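PDB 6A5M: histone-lysine N-methyltransferase, H3 lysine-9 specific SUVH6 from Arabidopsis thaliana, which transfers methyl groups from S-adenosylmethionine to histone H3 and probably recognises methylated DNA through its SRA domain. Local coordinates for residues T294-A299 with S340-R345; I111-G116 with L127-Q132; L386-E391 with S437-D442; L353-F358 with W365-L370. The protein carries 1 engineered substitution. One frame throughout, in Å; residues are numbered along the deposited sequence.

Contact 1 of 4, residues T294-A299 with S340-R345; sequences TRCTEA and SSCYLR. With ZN (zinc ion), chain C; ZN (zinc ion), chain D.
Cys296 and Cys342 meet at a zinc ion, and this is the tight part of the contact. Cys342 SG binds the chain C zinc at 2.3 Å. Cys296 SG binds the same ion at 2.5 Å and also reaches the chain D zinc at 2.1 Å, so it bridges two metals. Cys332 and Cys338 complete the first site, and Cys290, Cys292 and Cys304 the second. With another zinc close by, this fits the triangular zinc cluster of Pre-SET motifs. Two backbone N-H groups grip Cys342 SG. Cys296 N reaches Cys342 SG across the contact at 3.3 Å, and Leu344 N, two residues on from Cys342, also bonds to it. They probably stabilise the negative charge of the thiolate.

The outer side is looser. Arg295 runs out extended, with its CD over one face of the Tyr343 ring, 4.1 Å from the centroid. Its guanidinium turns nearly perpendicular to that ring, planes 82° apart. Arg295 NE makes a weak bond to Ser341 OG at 3.1 Å, and Ser341 is exposed.

Tyr343 also stacks with Phe318. Segment 294-299 lies in the loop between strand 271-272 and helix 305-309, and segment 340-345 between strands 329-330 and 355-359.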
loop_
_atom_site.group_PDB
_atom_site.type_symbol
_atom_site.label_atom_id
_atom_site.label_comp_id
_atom_site.label_asym_id
_atom_site.label_seq_id
_atom_site.Cartn_x
_atom_site.Cartn_y
_atom_site.Cartn_z
ATOM N N THR A 294 -27.840 13.084 3.902
ATOM C CA THR A 294 -26.719 13.123 2.983
ATOM C C THR A 294 -25.475 12.519 3.621
ATOM O O THR A 294 -25.550 11.993 4.727
ATOM C CB THR A 294 -26.414 14.541 2.544
ATOM O OG1 THR A 294 -25.374 14.497 1.564
ATOM C CG2 THR A 294 -25.965 15.376 3.741
ATOM N N ARG A 295 -24.340 12.601 2.932
ATOM C CA ARG A 295 -23.089 12.041 3.450
ATOM C C ARG A 295 -22.805 12.494 4.874
ATOM O O ARG A 295 -22.838 13.693 5.173
ATOM C CB ARG A 295 -21.894 12.418 2.566
ATOM C CG ARG A 295 -22.063 12.177 1.085
ATOM C CD ARG A 295 -20.767 12.497 0.376
ATOM N NE ARG A 295 -20.791 12.117 -1.032
ATOM C CZ ARG A 295 -19.710 12.032 -1.805
ATOM N NH1 ARG A 295 -19.831 11.686 -3.081
ATOM N NH2 ARG A 295 -18.508 12.289 -1.305
ATOM N N CYS A 296 -22.529 11.532 5.748
ATOM C CA CYS A 296 -22.217 11.847 7.135
ATOM C C CYS A 296 -20.844 12.457 7.256
ATOM O O CYS A 296 -19.884 11.974 6.659
ATOM C CB CYS A 296 -22.298 10.609 8.019
ATOM S SG CYS A 296 -23.928 9.926 8.060
ATOM N N THR A 297 -20.807 13.533 8.020
ATOM C CA THR A 297 -19.603 14.249 8.341
ATOM C C THR A 297 -19.723 14.943 9.690
ATOM O O THR A 297 -20.807 15.265 10.115
ATOM C CB THR A 297 -19.264 15.242 7.226
ATOM O OG1 THR A 297 -18.399 16.248 7.725
ATOM C CG2 THR A 297 -20.486 15.907 6.714
ATOM N N GLU A 298 -18.600 15.190 10.345
ATOM C CA GLU A 298 -18.535 15.965 11.584
ATOM C C GLU A 298 -19.006 17.415 11.381
ATOM O O GLU A 298 -19.608 18.018 12.240
ATOM C CB GLU A 298 -17.120 15.933 12.168
ATOM C CG GLU A 298 -17.053 15.835 13.680
ATOM C CD GLU A 298 -15.645 15.796 14.249
ATOM O OE1 GLU A 298 -14.826 15.003 13.774
ATOM O OE2 GLU A 298 -15.349 16.548 15.193
ATOM N N ALA A 299 -18.682 17.971 10.228
ATOM C CA ALA A 299 -18.960 19.354 9.905
ATOM C C ALA A 299 -20.425 19.718 9.868
ATOM O O ALA A 299 -20.812 20.756 10.369
ATOM C CB ALA A 299 -18.314 19.701 8.579
ATOM N N SER A 340 -25.411 6.034 -0.677
ATOM C CA SER A 340 -24.328 5.065 -0.804
ATOM C C SER A 340 -22.936 5.707 -0.653
ATOM O O SER A 340 -21.994 5.061 -0.191
ATOM C CB SER A 340 -24.449 4.346 -2.158
ATOM O OG SER A 340 -23.204 3.829 -2.605
ATOM N N SER A 341 -22.815 6.978 -1.024
ATOM C CA SER A 341 -21.517 7.640 -1.048
ATOM C C SER A 341 -21.175 8.335 0.268
ATOM O O SER A 341 -20.218 9.108 0.331
ATOM C CB SER A 341 -21.455 8.654 -2.192
ATOM O OG SER A 341 -22.416 9.679 -2.020
ATOM N N CYS A 342 -21.951 8.064 1.314
ATOM C CA CYS A 342 -21.596 8.523 2.657
ATOM C C CYS A 342 -20.147 8.166 3.000
ATOM O O CYS A 342 -19.643 7.111 2.595
ATOM C CB CYS A 342 -22.539 7.923 3.701
ATOM S SG CYS A 342 -22.041 8.264 5.407
ATOM N N TYR A 343 -19.476 9.051 3.737
ATOM C CA TYR A 343 -18.055 8.874 4.048
ATOM C C TYR A 343 -17.832 7.716 5.022
ATOM O O TYR A 343 -16.711 7.211 5.167
ATOM C CB TYR A 343 -17.460 10.161 4.625
ATOM C CG TYR A 343 -17.467 11.344 3.671
ATOM C CD1 TYR A 343 -16.815 11.278 2.439
ATOM C CD2 TYR A 343 -18.113 12.527 4.005
ATOM C CE1 TYR A 343 -16.816 12.355 1.564
ATOM C CE2 TYR A 343 -18.118 13.620 3.136
ATOM C CZ TYR A 343 -17.468 13.524 1.919
ATOM O OH TYR A 343 -17.465 14.595 1.057
ATOM N N LEU A 344 -18.912 7.315 5.692
ATOM C CA LEU A 344 -18.905 6.192 6.611
ATOM C C LEU A 344 -19.360 4.929 5.906
ATOM O O LEU A 344 -19.747 3.974 6.554
ATOM C CB LEU A 344 -19.821 6.462 7.809
ATOM C CG LEU A 344 -19.255 7.342 8.917
ATOM C CD1 LEU A 344 -19.972 7.078 10.220
ATOM C CD2 LEU A 344 -17.781 7.058 9.072
ATOM N N ARG A 345 -19.359 4.936 4.579
ATOM C CA ARG A 345 -19.682 3.724 3.830
ATOM C C ARG A 345 -18.520 3.393 2.916
ATOM O O ARG A 345 -18.372 3.996 1.852
ATOM C CB ARG A 345 -20.971 3.890 3.013
ATOM C CG ARG A 345 -22.250 4.065 3.828
ATOM C CD ARG A 345 -23.434 4.102 2.874
ATOM N NE ARG A 345 -24.703 4.480 3.481
ATOM C CZ ARG A 345 -25.561 3.626 4.038
ATOM N NH1 ARG A 345 -25.280 2.321 4.096
ATOM N NH2 ARG A 345 -26.704 4.081 4.539
HETATM ZN ZN ZN C . -23.859 7.768 6.801
HETATM ZN ZN ZN D . -25.066 9.984 9.858
#

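Contact 2 of 4, residues I111-G116 with L127-Q132; sequences IVASGG and LTYTGQ
Tyr129 has the most surface buried here, and its ring meets Ile111 over one face and Ala113 at its edge. Ile111 CD1 sits over the centre of that face, 3.9 Å from the centroid and only 12° off the ring normal. This is a CH-pi contact. The Ile111 torsion explains it: with chi1 at 60°, CG1 is tucked in over the main chain, which carries CD1 back over the ring. The two side chains run antiparallel, so Ile111 CB ends up near the phenol, 4.0 Å from Tyr129 CZ.

Ala113 comes in at the ring edge. Its CA is 3.8 Å from Tyr129 CE1, and its CB lies 4.1 Å from Tyr129 CD1. Ala113 is also the centre of an inverse gamma turn, closed by a weak bond from Ser114 N to Val112 O.

Both strands belong to the curled sheet of the SRA domain, but they do not pair. The axes of the two short strand segments cross at 95° and come no closer than 8.3 Å. No backbone hydrogen bond joins them; the Tyr129 side chain bridges to Ile111 and to the main chain at Val112 and Ala113. Strand 105-114 pairs with strand 171-176, and strand 126-130 with strand 211-219. With an alanine at Tyr129, Ile111 CD1 would probably lose the ring it rests on and a gap would open beside Ala113.

Ile111 CD1 also touches Leu127 CD1 at 4.4 Å. Leu217 of strand 211-219 meets both of these side chains, and Ile97 of strand 97-102 meets Ile111 and Tyr129.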
loop_
_atom_site.group_PDB
_atom_site.type_symbol
_atom_site.label_atom_id
_atom_site.label_comp_id
_atom_site.label_asym_id
_atom_site.label_seq_id
_atom_site.Cartn_x
_atom_site.Cartn_y
_atom_site.Cartn_z
ATOM N N ILE A 111 18.111 11.643 -9.905
ATOM C CA ILE A 111 17.275 12.519 -10.728
ATOM C C ILE A 111 15.786 12.181 -10.676
ATOM O O ILE A 111 15.390 11.023 -10.534
ATOM C CB ILE A 111 17.704 12.522 -12.217
ATOM C CG1 ILE A 111 17.608 11.130 -12.826
ATOM C CG2 ILE A 111 19.111 13.057 -12.379
ATOM C CD1 ILE A 111 17.839 11.143 -14.323
ATOM N N VAL A 112 14.972 13.225 -10.799
ATOM C CA VAL A 112 13.533 13.096 -10.866
ATOM C C VAL A 112 13.095 13.430 -12.285
ATOM O O VAL A 112 13.008 14.596 -12.680
ATOM C CB VAL A 112 12.817 14.013 -9.834
ATOM C CG1 VAL A 112 11.316 14.008 -10.044
ATOM C CG2 VAL A 112 13.171 13.594 -8.388
ATOM N N ALA A 113 12.872 12.375 -13.058
ATOM C CA ALA A 113 12.252 12.475 -14.363
ATOM C C ALA A 113 10.773 12.626 -14.168
ATOM O O ALA A 113 10.014 11.633 -14.216
ATOM C CB ALA A 113 12.547 11.249 -15.216
ATOM N N SER A 114 10.354 13.859 -13.913
ATOM C CA SER A 114 8.923 14.149 -13.863
ATOM C C SER A 114 8.258 14.323 -15.253
ATOM O O SER A 114 8.684 15.197 -16.024
ATOM C CB SER A 114 8.664 15.398 -12.971
ATOM O OG SER A 114 8.727 16.558 -13.774
ATOM N N GLY A 115 7.233 13.481 -15.516
ATOM C CA GLY A 115 6.348 13.594 -16.660
ATOM C C GLY A 115 5.865 12.356 -17.364
ATOM O O GLY A 115 5.949 11.265 -16.884
ATOM N N GLY A 116 5.252 12.598 -18.501
ATOM C CA GLY A 116 5.078 11.592 -19.517
ATOM C C GLY A 116 6.446 10.971 -19.748
ATOM O O GLY A 116 7.439 11.660 -19.949
ATOM N N LEU A 127 16.679 5.796 -21.159
ATOM C CA LEU A 127 15.921 6.958 -20.721
ATOM C C LEU A 127 16.559 8.220 -21.307
ATOM O O LEU A 127 17.778 8.356 -21.282
ATOM C CB LEU A 127 15.884 6.994 -19.182
ATOM C CG LEU A 127 15.199 8.065 -18.324
ATOM C CD1 LEU A 127 16.156 9.177 -17.928
ATOM C CD2 LEU A 127 13.945 8.611 -18.998
ATOM N N THR A 128 15.748 9.121 -21.861
ATOM C CA THR A 128 16.241 10.431 -22.303
ATOM C C THR A 128 15.746 11.511 -21.345
ATOM O O THR A 128 14.542 11.656 -21.129
ATOM C CB THR A 128 15.790 10.780 -23.741
ATOM O OG1 THR A 128 16.267 9.785 -24.657
ATOM C CG2 THR A 128 16.331 12.138 -24.158
ATOM N N TYR A 129 16.682 12.263 -20.775
ATOM C CA TYR A 129 16.400 13.212 -19.698
ATOM C C TYR A 129 16.793 14.632 -20.084
ATOM O O TYR A 129 17.909 14.863 -20.544
ATOM C CB TYR A 129 17.155 12.789 -18.437
ATOM C CG TYR A 129 16.882 13.635 -17.216
ATOM C CD1 TYR A 129 15.697 13.493 -16.502
ATOM C CD2 TYR A 129 17.810 14.554 -16.760
ATOM C CE1 TYR A 129 15.439 14.259 -15.386
ATOM C CE2 TYR A 129 17.558 15.326 -15.639
ATOM C CZ TYR A 129 16.369 15.167 -14.957
ATOM O OH TYR A 129 16.106 15.923 -13.841
ATOM N N THR A 130 15.894 15.589 -19.894
ATOM C CA THR A 130 16.222 16.987 -20.174
ATOM C C THR A 130 16.872 17.632 -18.952
ATOM O O THR A 130 16.507 17.333 -17.817
ATOM C CB THR A 130 14.974 17.792 -20.591
ATOM O OG1 THR A 130 14.338 17.142 -21.695
ATOM C CG2 THR A 130 15.348 19.209 -21.001
ATOM N N GLY A 131 17.844 18.509 -19.186
ATOM C CA GLY A 131 18.565 19.158 -18.102
ATOM C C GLY A 131 17.895 20.376 -17.475
ATOM O O GLY A 131 16.685 20.579 -17.622
ATOM N N GLN A 132 18.718 21.190 -16.811
ATOM C CA GLN A 132 18.317 22.293 -15.921
ATOM C C GLN A 132 17.584 21.735 -14.714
ATOM O O GLN A 132 18.217 21.190 -13.806
ATOM C CB GLN A 132 17.457 23.331 -16.633
ATOM C CG GLN A 132 17.295 24.659 -15.905
ATOM C CD GLN A 132 16.802 25.765 -16.828
ATOM O OE1 GLN A 132 16.064 25.509 -17.776
ATOM N NE2 GLN A 132 17.237 27.000 -16.571
#

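Contact 3 of 4, residues L386-E391 with S437-D442; sequences LLEDSE and SGFTID
Leu387 and Thr440 form the hydrogen-bonded pair of a short antiparallel bridge in the SET domain. Strand 440-442 is the middle of three, between strands 385-387 and 402-404. Leu387 N gives to Thr440 O at 2.9 Å, and Thr440 N gives to Leu387 O at 3.0 Å.

From Leu387 CB the side chain leaves on the sheet face it shares with Thr440. A chi1 of 41° folds CG in above its own backbone, where it comes 3.8 Å from Thr440 O. The branches then part. CD1 lies beside Thr440 CB at 3.9 Å, and CD2 reaches along the strand to Asp442 CB, also 3.9 Å. Leu386 and Ile441 fill the other face.

Beyond the bridge, Glu388 runs alongside Phe439 in the same direction. Glu388 CG is 3.5 Å from Phe439 CE2, while the carboxylate plane stands nearly perpendicular to the ring. Arg474 and Ile475 also touch Phe439. A serine in place of Phe439 would probably leave the aliphatic part of Glu388 without its apolar neighbour and open a gap next to Ile475.

The chain enters through an ST turn, in which Ser437 OG accepts from Phe439 N at 3.1 Å.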
loop_
_atom_site.group_PDB
_atom_site.type_symbol
_atom_site.label_atom_id
_atom_site.label_comp_id
_atom_site.label_asym_id
_atom_site.label_seq_id
_atom_site.Cartn_x
_atom_site.Cartn_y
_atom_site.Cartn_z
ATOM N N LEU A 386 -19.076 -18.446 9.177
ATOM C CA LEU A 386 -18.857 -18.126 10.577
ATOM C C LEU A 386 -19.076 -19.336 11.489
ATOM O O LEU A 386 -20.061 -20.066 11.353
ATOM C CB LEU A 386 -19.785 -16.996 11.008
ATOM C CG LEU A 386 -19.184 -15.600 11.090
ATOM C CD1 LEU A 386 -20.269 -14.638 11.512
ATOM C CD2 LEU A 386 -18.020 -15.581 12.067
ATOM N N LEU A 387 -18.159 -19.594 12.390
ATOM C CA LEU A 387 -18.351 -20.598 13.413
ATOM C C LEU A 387 -17.761 -20.250 14.759
ATOM O O LEU A 387 -16.765 -19.594 14.847
ATOM C CB LEU A 387 -17.845 -21.967 13.000
ATOM C CG LEU A 387 -16.557 -22.136 12.244
ATOM C CD1 LEU A 387 -15.465 -22.590 13.164
ATOM C CD2 LEU A 387 -16.776 -23.142 11.148
ATOM N N GLU A 388 -18.395 -20.760 15.799
ATOM C CA GLU A 388 -17.964 -20.607 17.171
ATOM C C GLU A 388 -16.711 -21.404 17.401
ATOM O O GLU A 388 -16.471 -22.374 16.728
ATOM C CB GLU A 388 -19.032 -21.114 18.129
ATOM C CG GLU A 388 -20.448 -20.593 17.924
ATOM C CD GLU A 388 -21.336 -20.823 19.154
ATOM O OE1 GLU A 388 -22.391 -20.172 19.320
ATOM O OE2 GLU A 388 -20.971 -21.671 19.982
ATOM N N ASP A 389 -15.933 -21.004 18.391
ATOM C CA ASP A 389 -14.600 -21.528 18.653
ATOM C C ASP A 389 -14.582 -23.003 18.927
ATOM O O ASP A 389 -13.726 -23.741 18.453
ATOM C CB ASP A 389 -14.148 -20.916 19.957
ATOM C CG ASP A 389 -12.663 -21.131 20.202
ATOM O OD1 ASP A 389 -11.962 -21.508 19.238
ATOM O OD2 ASP A 389 -12.204 -20.927 21.352
ATOM N N SER A 390 -15.554 -23.428 19.713
ATOM C CA SER A 390 -15.652 -24.793 20.151
ATOM C C SER A 390 -15.773 -25.664 18.945
ATOM O O SER A 390 -15.027 -26.616 18.762
ATOM C CB SER A 390 -16.973 -24.890 20.878
ATOM O OG SER A 390 -17.906 -24.009 20.281
ATOM N N GLU A 391 -16.652 -25.260 18.054
ATOM C CA GLU A 391 -16.804 -25.932 16.799
ATOM C C GLU A 391 -15.470 -25.781 16.112
ATOM O O GLU A 391 -15.039 -26.660 15.409
ATOM C CB GLU A 391 -17.970 -25.347 16.008
ATOM C CG GLU A 391 -17.791 -25.357 14.503
ATOM C CD GLU A 391 -17.878 -26.728 13.865
ATOM O OE1 GLU A 391 -18.973 -27.109 13.411
ATOM O OE2 GLU A 391 -16.845 -27.413 13.774
ATOM N N SER A 437 -11.713 -12.581 20.654
ATOM C CA SER A 437 -12.971 -13.194 20.242
ATOM C C SER A 437 -12.813 -14.704 20.091
ATOM O O SER A 437 -11.759 -15.174 19.687
ATOM C CB SER A 437 -13.443 -12.571 18.923
ATOM O OG SER A 437 -14.374 -13.411 18.269
ATOM N N GLY A 438 -13.852 -15.468 20.397
ATOM C CA GLY A 438 -13.776 -16.906 20.220
ATOM C C GLY A 438 -13.940 -17.342 18.768
ATOM O O GLY A 438 -13.548 -18.452 18.389
ATOM N N PHE A 439 -14.482 -16.458 17.936
ATOM C CA PHE A 439 -15.035 -16.881 16.656
ATOM C C PHE A 439 -14.047 -16.942 15.494
ATOM O O PHE A 439 -13.050 -16.227 15.439
ATOM C CB PHE A 439 -16.218 -15.977 16.301
ATOM C CG PHE A 439 -17.386 -16.148 17.222
ATOM C CD1 PHE A 439 -17.478 -15.395 18.376
ATOM C CD2 PHE A 439 -18.384 -17.075 16.955
ATOM C CE1 PHE A 439 -18.537 -15.560 19.256
ATOM C CE2 PHE A 439 -19.449 -17.232 17.829
ATOM C CZ PHE A 439 -19.520 -16.467 18.982
ATOM N N THR A 440 -14.371 -17.822 14.555
ATOM C CA THR A 440 -13.511 -18.168 13.441
ATOM C C THR A 440 -14.280 -18.097 12.123
ATOM O O THR A 440 -15.431 -18.540 12.029
ATOM C CB THR A 440 -12.926 -19.601 13.599
ATOM O OG1 THR A 440 -12.275 -19.722 14.870
ATOM C CG2 THR A 440 -11.929 -19.912 12.479
ATOM N N ILE A 441 -13.631 -17.526 11.114
ATOM C CA ILE A 441 -14.121 -17.551 9.744
ATOM C C ILE A 441 -13.476 -18.703 8.973
ATOM O O ILE A 441 -12.267 -18.721 8.796
ATOM C CB ILE A 441 -13.822 -16.231 9.025
ATOM C CG1 ILE A 441 -14.433 -15.055 9.794
ATOM C CG2 ILE A 441 -14.348 -16.280 7.610
ATOM C CD1 ILE A 441 -13.934 -13.711 9.328
ATOM N N ASP A 442 -14.282 -19.661 8.524
ATOM C CA ASP A 442 -13.773 -20.809 7.762
ATOM C C ASP A 442 -14.004 -20.643 6.255
ATOM O O ASP A 442 -15.144 -20.714 5.776
ATOM C CB ASP A 442 -14.429 -22.111 8.242
ATOM C CG ASP A 442 -13.986 -23.334 7.432
ATOM O OD1 ASP A 442 -12.909 -23.291 6.795
ATOM O OD2 ASP A 442 -14.715 -24.351 7.440
#

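Contact 4 of 4, residues L353-F358 with W365-L370; sequences LPLEIF and WGVRCL. With SAM (S-adenosylmethionine), chain F.
Leu355, Ile357, Val367 and Cys369 line one face of two antiparallel strands and form the apolar centre. Leu355 CD2 packs on Cys369 CB at 4.0 Å. Ile357 CG2 meets Val367 CG2 at 4.2 Å, and Ile357 CG1 leans on Trp365 CE3 at 3.9 Å. Leu492 of strand 491-494 covers Leu355 and Val367.

The other face carries Glu356, Phe358 and Arg368. Backbone bonds run both ways between Glu356 and Arg368, and between Phe358 and Gly366. A side chain on Gly366 would have little room, because its CB would press on Phe358 CE1. The Arg368 guanidinium lies flat on the Phe358 ring, centres 4.2 Å apart and planes at 2°. Both side chains start alike, with CG flanked by N and C of its own residue (chi1 65° for Arg368, 73° for Phe358), and rise from the same face to stack.

At the polar edge, Arg368 NE gives to the anti lone pair of Glu356 OE2 at 2.8 Å, close to the guanidinium plane. Arg368 NH2 adds a weaker bond to this oxygen, which also has a salt bridge to Arg239.

At the far end, Trp365 N gives to SAM OXT at 2.7 Å, and SAM N gives to Trp365 O at 3.0 Å. This beta hairpin thus holds the methionine end of the cofactor, as expected of the S-adenosylmethionine site of a SET domain.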
loop_
_atom_site.group_PDB
_atom_site.type_symbol
_atom_site.label_atom_id
_atom_site.label_comp_id
_atom_site.label_asym_id
_atom_site.label_seq_id
_atom_site.Cartn_x
_atom_site.Cartn_y
_atom_site.Cartn_z
ATOM N N LEU A 353 -10.279 -2.618 -6.176
ATOM C CA LEU A 353 -8.988 -2.766 -6.830
ATOM C C LEU A 353 -9.001 -3.918 -7.815
ATOM O O LEU A 353 -9.755 -4.867 -7.635
ATOM C CB LEU A 353 -7.893 -2.973 -5.783
ATOM C CG LEU A 353 -7.800 -1.715 -4.922
ATOM C CD1 LEU A 353 -6.995 -1.979 -3.652
ATOM C CD2 LEU A 353 -7.211 -0.564 -5.753
ATOM N N PRO A 354 -8.172 -3.831 -8.872
ATOM C CA PRO A 354 -8.044 -4.963 -9.798
ATOM C C PRO A 354 -7.124 -6.068 -9.251
ATOM O O PRO A 354 -5.921 -6.091 -9.528
ATOM C CB PRO A 354 -7.461 -4.318 -11.061
ATOM C CG PRO A 354 -6.710 -3.108 -10.554
ATOM C CD PRO A 354 -7.499 -2.616 -9.371
ATOM N N LEU A 355 -7.699 -6.982 -8.479
ATOM C CA LEU A 355 -6.914 -8.036 -7.840
ATOM C C LEU A 355 -6.737 -9.268 -8.722
ATOM O O LEU A 355 -7.494 -9.497 -9.661
ATOM C CB LEU A 355 -7.557 -8.455 -6.514
ATOM C CG LEU A 355 -7.708 -7.354 -5.459
ATOM C CD1 LEU A 355 -8.570 -7.829 -4.301
ATOM C CD2 LEU A 355 -6.353 -6.884 -4.959
ATOM N N GLU A 356 -5.728 -10.065 -8.399
ATOM C CA GLU A 356 -5.535 -11.342 -9.061
ATOM C C GLU A 356 -4.745 -12.256 -8.131
ATOM O O GLU A 356 -4.028 -11.776 -7.238
ATOM C CB GLU A 356 -4.818 -11.164 -10.400
ATOM C CG GLU A 356 -3.320 -11.199 -10.294
ATOM C CD GLU A 356 -2.609 -10.743 -11.560
ATOM O OE1 GLU A 356 -3.285 -10.279 -12.504
ATOM O OE2 GLU A 356 -1.364 -10.850 -11.600
ATOM N N ILE A 357 -4.892 -13.568 -8.310
ATOM C CA ILE A 357 -4.058 -14.484 -7.548
ATOM C C ILE A 357 -2.990 -15.081 -8.458
ATOM O O ILE A 357 -3.141 -15.134 -9.682
ATOM C CB ILE A 357 -4.876 -15.612 -6.870
ATOM C CG1 ILE A 357 -5.393 -16.623 -7.892
ATOM C CG2 ILE A 357 -6.019 -15.032 -6.050
ATOM C CD1 ILE A 357 -6.168 -17.753 -7.248
ATOM N N PHE A 358 -1.884 -15.494 -7.861
ATOM C CA PHE A 358 -0.758 -15.942 -8.655
ATOM C C PHE A 358 0.015 -16.992 -7.880
ATOM O O PHE A 358 -0.009 -16.993 -6.650
ATOM C CB PHE A 358 0.156 -14.763 -9.018
ATOM C CG PHE A 358 0.959 -14.249 -7.857
ATOM C CD1 PHE A 358 0.377 -13.418 -6.907
ATOM C CD2 PHE A 358 2.284 -14.617 -7.700
ATOM C CE1 PHE A 358 1.106 -12.958 -5.831
ATOM C CE2 PHE A 358 3.027 -14.160 -6.621
ATOM C CZ PHE A 358 2.437 -13.330 -5.683
ATOM N N TRP A 365 -0.503 -20.368 -3.532
ATOM C CA TRP A 365 -1.093 -19.201 -4.180
ATOM C C TRP A 365 -1.070 -17.953 -3.288
ATOM O O TRP A 365 -1.254 -18.036 -2.071
ATOM C CB TRP A 365 -2.528 -19.510 -4.610
ATOM C CG TRP A 365 -2.591 -20.581 -5.666
ATOM C CD1 TRP A 365 -2.665 -21.932 -5.461
ATOM C CD2 TRP A 365 -2.555 -20.394 -7.097
ATOM N NE1 TRP A 365 -2.688 -22.590 -6.670
ATOM C CE2 TRP A 365 -2.622 -21.673 -7.685
ATOM C CE3 TRP A 365 -2.490 -19.272 -7.926
ATOM C CZ2 TRP A 365 -2.619 -21.859 -9.070
ATOM C CZ3 TRP A 365 -2.488 -19.458 -9.302
ATOM C CH2 TRP A 365 -2.548 -20.746 -9.861
ATOM N N GLY A 366 -0.825 -16.801 -3.909
ATOM C CA GLY A 366 -0.843 -15.519 -3.231
ATOM C C GLY A 366 -1.712 -14.529 -3.983
ATOM O O GLY A 366 -2.237 -14.846 -5.044
ATOM N N VAL A 367 -1.853 -13.328 -3.432
ATOM C CA VAL A 367 -2.699 -12.281 -3.990
ATOM C C VAL A 367 -1.868 -11.044 -4.329
ATOM O O VAL A 367 -0.951 -10.687 -3.583
ATOM C CB VAL A 367 -3.828 -11.883 -2.991
ATOM C CG1 VAL A 367 -4.705 -10.763 -3.558
ATOM C CG2 VAL A 367 -4.683 -13.104 -2.621
ATOM N N ARG A 368 -2.183 -10.388 -5.449
ATOM C CA ARG A 368 -1.557 -9.115 -5.771
ATOM C C ARG A 368 -2.534 -8.246 -6.561
ATOM O O ARG A 368 -3.625 -8.690 -6.927
ATOM C CB ARG A 368 -0.231 -9.324 -6.544
ATOM C CG ARG A 368 -0.382 -9.958 -7.902
ATOM C CD ARG A 368 0.956 -10.351 -8.529
ATOM N NE ARG A 368 0.746 -11.069 -9.792
ATOM C CZ ARG A 368 1.688 -11.750 -10.431
ATOM N NH1 ARG A 368 2.909 -11.816 -9.928
ATOM N NH2 ARG A 368 1.408 -12.370 -11.566
ATOM N N CYS A 369 -2.141 -7.004 -6.807
ATOM C CA CYS A 369 -2.989 -6.031 -7.502
ATOM C C CYS A 369 -2.287 -5.500 -8.750
ATOM O O CYS A 369 -1.060 -5.353 -8.765
ATOM C CB CYS A 369 -3.345 -4.878 -6.560
ATOM S SG CYS A 369 -4.488 -3.647 -7.202
ATOM N N LEU A 370 -3.063 -5.201 -9.791
ATOM C CA LEU A 370 -2.504 -4.791 -11.079
ATOM C C LEU A 370 -2.202 -3.296 -11.152
ATOM O O LEU A 370 -1.609 -2.822 -12.122
ATOM C CB LEU A 370 -3.458 -5.194 -12.206
ATOM C CG LEU A 370 -3.458 -6.706 -12.449
ATOM C CD1 LEU A 370 -4.830 -7.221 -12.862
ATOM C CD2 LEU A 370 -2.408 -7.037 -13.508
HETATM N N SAM F . -0.978 -20.000 0.115
HETATM C CA SAM F . -2.354 -20.418 0.344
HETATM C C SAM F . -2.860 -21.282 -0.800
HETATM O O SAM F . -4.015 -21.704 -0.802
HETATM O OXT SAM F . -2.118 -21.578 -1.738
HETATM C CB SAM F . -3.245 -19.203 0.556
HETATM C CG SAM F . -3.154 -18.700 1.993
HETATM S SD SAM F . -3.754 -19.944 3.176
HETATM C CE SAM F . -4.861 -18.889 4.150
HETATM C "C5'" SAM F . -2.378 -20.150 4.346
HETATM C "C4'" SAM F . -1.314 -21.167 3.927
HETATM O "O4'" SAM F . -0.446 -20.627 2.931
HETATM C "C3'" SAM F . -0.420 -21.578 5.088
HETATM O "O3'" SAM F . -0.865 -22.741 5.738
HETATM C "C2'" SAM F . 0.894 -21.874 4.414
HETATM O "O2'" SAM F . 0.900 -23.207 3.951
HETATM C "C1'" SAM F . 0.905 -20.937 3.225
HETATM N N9 SAM F . 1.643 -19.723 3.638
HETATM C C8 SAM F . 1.140 -18.441 3.768
HETATM N N7 SAM F . 2.137 -17.620 4.169
HETATM C C5 SAM F . 3.267 -18.357 4.329
HETATM C C6 SAM F . 4.564 -18.029 4.730
HETATM N N6 SAM F . 4.903 -16.783 5.062
HETATM N N1 SAM F . 5.522 -19.018 4.775
HETATM C C2 SAM F . 5.203 -20.318 4.440
HETATM N N3 SAM F . 3.916 -20.638 4.047
HETATM C C4 SAM F . 2.969 -19.677 3.985
#

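From the N terminus the four contacts follow in series, and none nests in or crosses another. Contact 2 comes first and closes a short excursion within the SRA domain. Contact 1 closes a loop of 40 residues in the Pre-SET motif and joins its two ends at zinc. Contact 4 follows closely along the chain and closes a tight hairpin beside the cofactor. Contact 3 closes the longer excursion between residues 391 and 437 in the SET domain. Contacts 2 and 3 lie on opposite sides of the chain's centre, with centres about 55 Å apart. Contacts 1 and 4 come within about 13 Å at their nearest atoms.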